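Local coordinates for protein geranyltranstransferase (Thermotoga maritima, PDB 2FTZ) that probably joins geranyl diphosphate and isopentenyl diphosphate to make farnesyl diphosphate, as a member of the polyprenyl synthetase family, at residues T56-L61 against L267-L273. Sequence-based numbering, arbitrary orientation.
Sequences TLGEDL and LFRTLFL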
loop_
_atom_site.group_PDB
_atom_site.type_symbol
_atom_site.label_atom_id
_atom_site.label_comp_id
_atom_site.label_asym_id
_atom_site.label_seq_id
_atom_site.Cartn_x
_atom_site.Cartn_y
_atom_site.Cartn_z
ATOM N N THR A 56 11.654 -22.483 -1.980
ATOM C CA THR A 56 12.483 -23.537 -1.458
ATOM C C THR A 56 11.915 -24.092 -0.130
ATOM O O THR A 56 11.851 -25.322 0.079
ATOM C CB THR A 56 13.937 -23.046 -1.337
ATOM O OG1 THR A 56 14.344 -22.555 -2.634
ATOM C CG2 THR A 56 14.834 -24.169 -0.944
ATOM N N LEU A 57 11.483 -23.215 0.758
ATOM C CA LEU A 57 10.886 -23.662 2.019
ATOM C C LEU A 57 9.611 -24.452 1.736
ATOM O O LEU A 57 9.380 -25.522 2.318
ATOM C CB LEU A 57 10.557 -22.472 2.906
ATOM C CG LEU A 57 11.668 -21.936 3.808
ATOM C CD1 LEU A 57 11.237 -20.551 4.375
ATOM C CD2 LEU A 57 11.978 -22.919 4.921
ATOM N N GLY A 58 8.807 -23.940 0.819
ATOM C CA GLY A 58 7.551 -24.628 0.468
ATOM C C GLY A 58 7.766 -26.002 -0.131
ATOM O O GLY A 58 7.030 -26.939 0.182
ATOM N N GLU A 59 8.786 -26.137 -0.973
ATOM C CA GLU A 59 9.197 -27.445 -1.482
ATOM C C GLU A 59 9.561 -28.405 -0.346
ATOM O O GLU A 59 9.133 -29.551 -0.311
ATOM C CB GLU A 59 10.419 -27.328 -2.377
ATOM C CG GLU A 59 10.213 -26.642 -3.687
ATOM C CD GLU A 59 11.444 -26.734 -4.595
ATOM O OE1 GLU A 59 12.062 -27.802 -4.634
ATOM O OE2 GLU A 59 11.762 -25.740 -5.283
ATOM N N ASP A 60 10.422 -27.954 0.553
ATOM C CA ASP A 60 10.805 -28.749 1.719
ATOM C C ASP A 60 9.576 -29.229 2.512
ATOM O O ASP A 60 9.587 -30.304 3.082
ATOM C CB ASP A 60 11.687 -27.924 2.640
ATOM C CG ASP A 60 13.167 -27.946 2.252
ATOM O OD1 ASP A 60 13.657 -28.988 1.757
ATOM O OD2 ASP A 60 13.863 -26.936 2.566
ATOM N N LEU A 61 8.531 -28.417 2.535
ATOM C CA LEU A 61 7.327 -28.685 3.330
ATOM C C LEU A 61 6.265 -29.415 2.508
ATOM O O LEU A 61 5.355 -29.997 3.083
ATOM C CB LEU A 61 6.738 -27.371 3.886
ATOM C CG LEU A 61 7.472 -26.667 5.032
ATOM C CD1 LEU A 61 6.796 -25.318 5.265
ATOM C CD2 LEU A 61 7.541 -27.461 6.331
ATOM N N LEU A 267 14.639 -29.005 6.943
ATOM C CA LEU A 267 14.391 -28.233 5.725
ATOM C C LEU A 267 15.667 -28.188 4.881
ATOM O O LEU A 267 16.324 -27.176 4.815
ATOM C CB LEU A 267 13.888 -26.840 6.082
ATOM C CG LEU A 267 12.672 -26.787 7.030
ATOM C CD1 LEU A 267 12.479 -25.320 7.602
ATOM C CD2 LEU A 267 11.429 -27.322 6.335
ATOM N N PHE A 268 16.000 -29.315 4.237
ATOM C CA PHE A 268 17.337 -29.484 3.642
ATOM C C PHE A 268 17.585 -28.658 2.386
ATOM O O PHE A 268 18.706 -28.176 2.191
ATOM C CB PHE A 268 17.647 -30.966 3.401
ATOM C CG PHE A 268 17.845 -31.711 4.680
ATOM C CD1 PHE A 268 18.898 -31.386 5.509
ATOM C CD2 PHE A 268 16.891 -32.603 5.124
ATOM C CE1 PHE A 268 19.069 -32.030 6.735
ATOM C CE2 PHE A 268 17.041 -33.247 6.340
ATOM C CZ PHE A 268 18.126 -32.955 7.149
ATOM N N ARG A 269 16.570 -28.464 1.542
ATOM C CA ARG A 269 16.767 -27.602 0.356
ATOM C C ARG A 269 17.062 -26.150 0.772
ATOM O O ARG A 269 17.947 -25.474 0.243
ATOM C CB ARG A 269 15.559 -27.641 -0.562
ATOM C CG ARG A 269 15.226 -29.021 -1.141
ATOM C CD ARG A 269 13.956 -28.868 -1.979
ATOM N NE ARG A 269 13.425 -30.121 -2.523
ATOM C CZ ARG A 269 13.460 -30.486 -3.806
ATOM N NH1 ARG A 269 14.030 -29.718 -4.736
ATOM N NH2 ARG A 269 12.916 -31.642 -4.167
ATOM N N THR A 270 16.329 -25.705 1.773
ATOM C CA THR A 270 16.482 -24.372 2.334
ATOM C C THR A 270 17.836 -24.270 2.997
ATOM O O THR A 270 18.525 -23.271 2.829
ATOM C CB THR A 270 15.369 -24.072 3.309
ATOM O OG1 THR A 270 14.083 -24.279 2.656
ATOM C CG2 THR A 270 15.478 -22.672 3.887
ATOM N N LEU A 271 18.237 -25.305 3.726
ATOM C CA LEU A 271 19.572 -25.288 4.378
ATOM C C LEU A 271 20.677 -25.071 3.334
ATOM O O LEU A 271 21.588 -24.258 3.517
ATOM C CB LEU A 271 19.803 -26.590 5.142
ATOM C CG LEU A 271 21.083 -26.732 5.952
ATOM C CD1 LEU A 271 21.127 -25.685 7.062
ATOM C CD2 LEU A 271 21.249 -28.157 6.515
ATOM N N PHE A 272 20.625 -25.822 2.239
ATOM C CA PHE A 272 21.648 -25.693 1.211
ATOM C C PHE A 272 21.613 -24.342 0.489
ATOM O O PHE A 272 22.667 -23.779 0.202
ATOM C CB PHE A 272 21.595 -26.866 0.264
ATOM C CG PHE A 272 22.263 -28.102 0.844
ATOM C CD1 PHE A 272 21.608 -28.883 1.757
ATOM C CD2 PHE A 272 23.576 -28.390 0.553
ATOM C CE1 PHE A 272 22.207 -30.000 2.319
ATOM C CE2 PHE A 272 24.198 -29.503 1.111
ATOM C CZ PHE A 272 23.503 -30.308 1.996
ATOM N N LEU A 273 20.424 -23.817 0.282
ATOM C CA LEU A 273 20.254 -22.457 -0.272
ATOM C C LEU A 273 20.928 -21.433 0.648
ATOM O O LEU A 273 21.704 -20.578 0.212
ATOM C CB LEU A 273 18.759 -22.142 -0.436
ATOM C CG LEU A 273 18.435 -20.721 -0.948
ATOM C CD1 LEU A 273 18.911 -20.603 -2.373
ATOM C CD2 LEU A 273 16.963 -20.421 -0.865
HETATM O O HOH W 1 14.023 -31.361 2.673
#
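With CG beside the backbone N (chi1 -85°), D60 puts its carboxylate against the first turn of helix 268-273, where T270, its OG1 likewise beside its own N, presents a hydroxyl. Both carboxylate oxygens are used. OD1 of D60 takes the amide N of R269 at 3.0 Å through its syn lone pair, with an N-H···O angle of 155°. OD2 of D60 accepts twice: from T270 N at 2.9 Å on the syn side, and from T270 OG1 at 2.7 Å on the anti side. A water that donates to D60 OD1 and accepts from F268 N extends the grip to a third amide. With an alanine at D60, the amides of R269 and T270 would probably lose their carboxylate acceptor and the T270 hydroxyl would be free to turn. Outside this cluster, in the conformer described, one of two deposited, E59 OE1 comes over one face of the R269 guanidinium and makes a salt bridge to NH1 of R269 at 2.7 Å. On the other flank CD2 of L57 meets CD1 of L267 at 3.6 Å, and P187 and F188 of helix 177-189 add to this apolar side. CG2 of T56 lies 3.4 Å from the carbonyl C of R269. The axes of the two short helical segments pass 8.1 Å apart at closest, roughly antiparallel at 151°, joining helix 49-61 to a late helix of this all-helical fold. A negative carboxylate receiving N-H groups at a helix N-terminus is consistent with favourable interaction with the helix dipole.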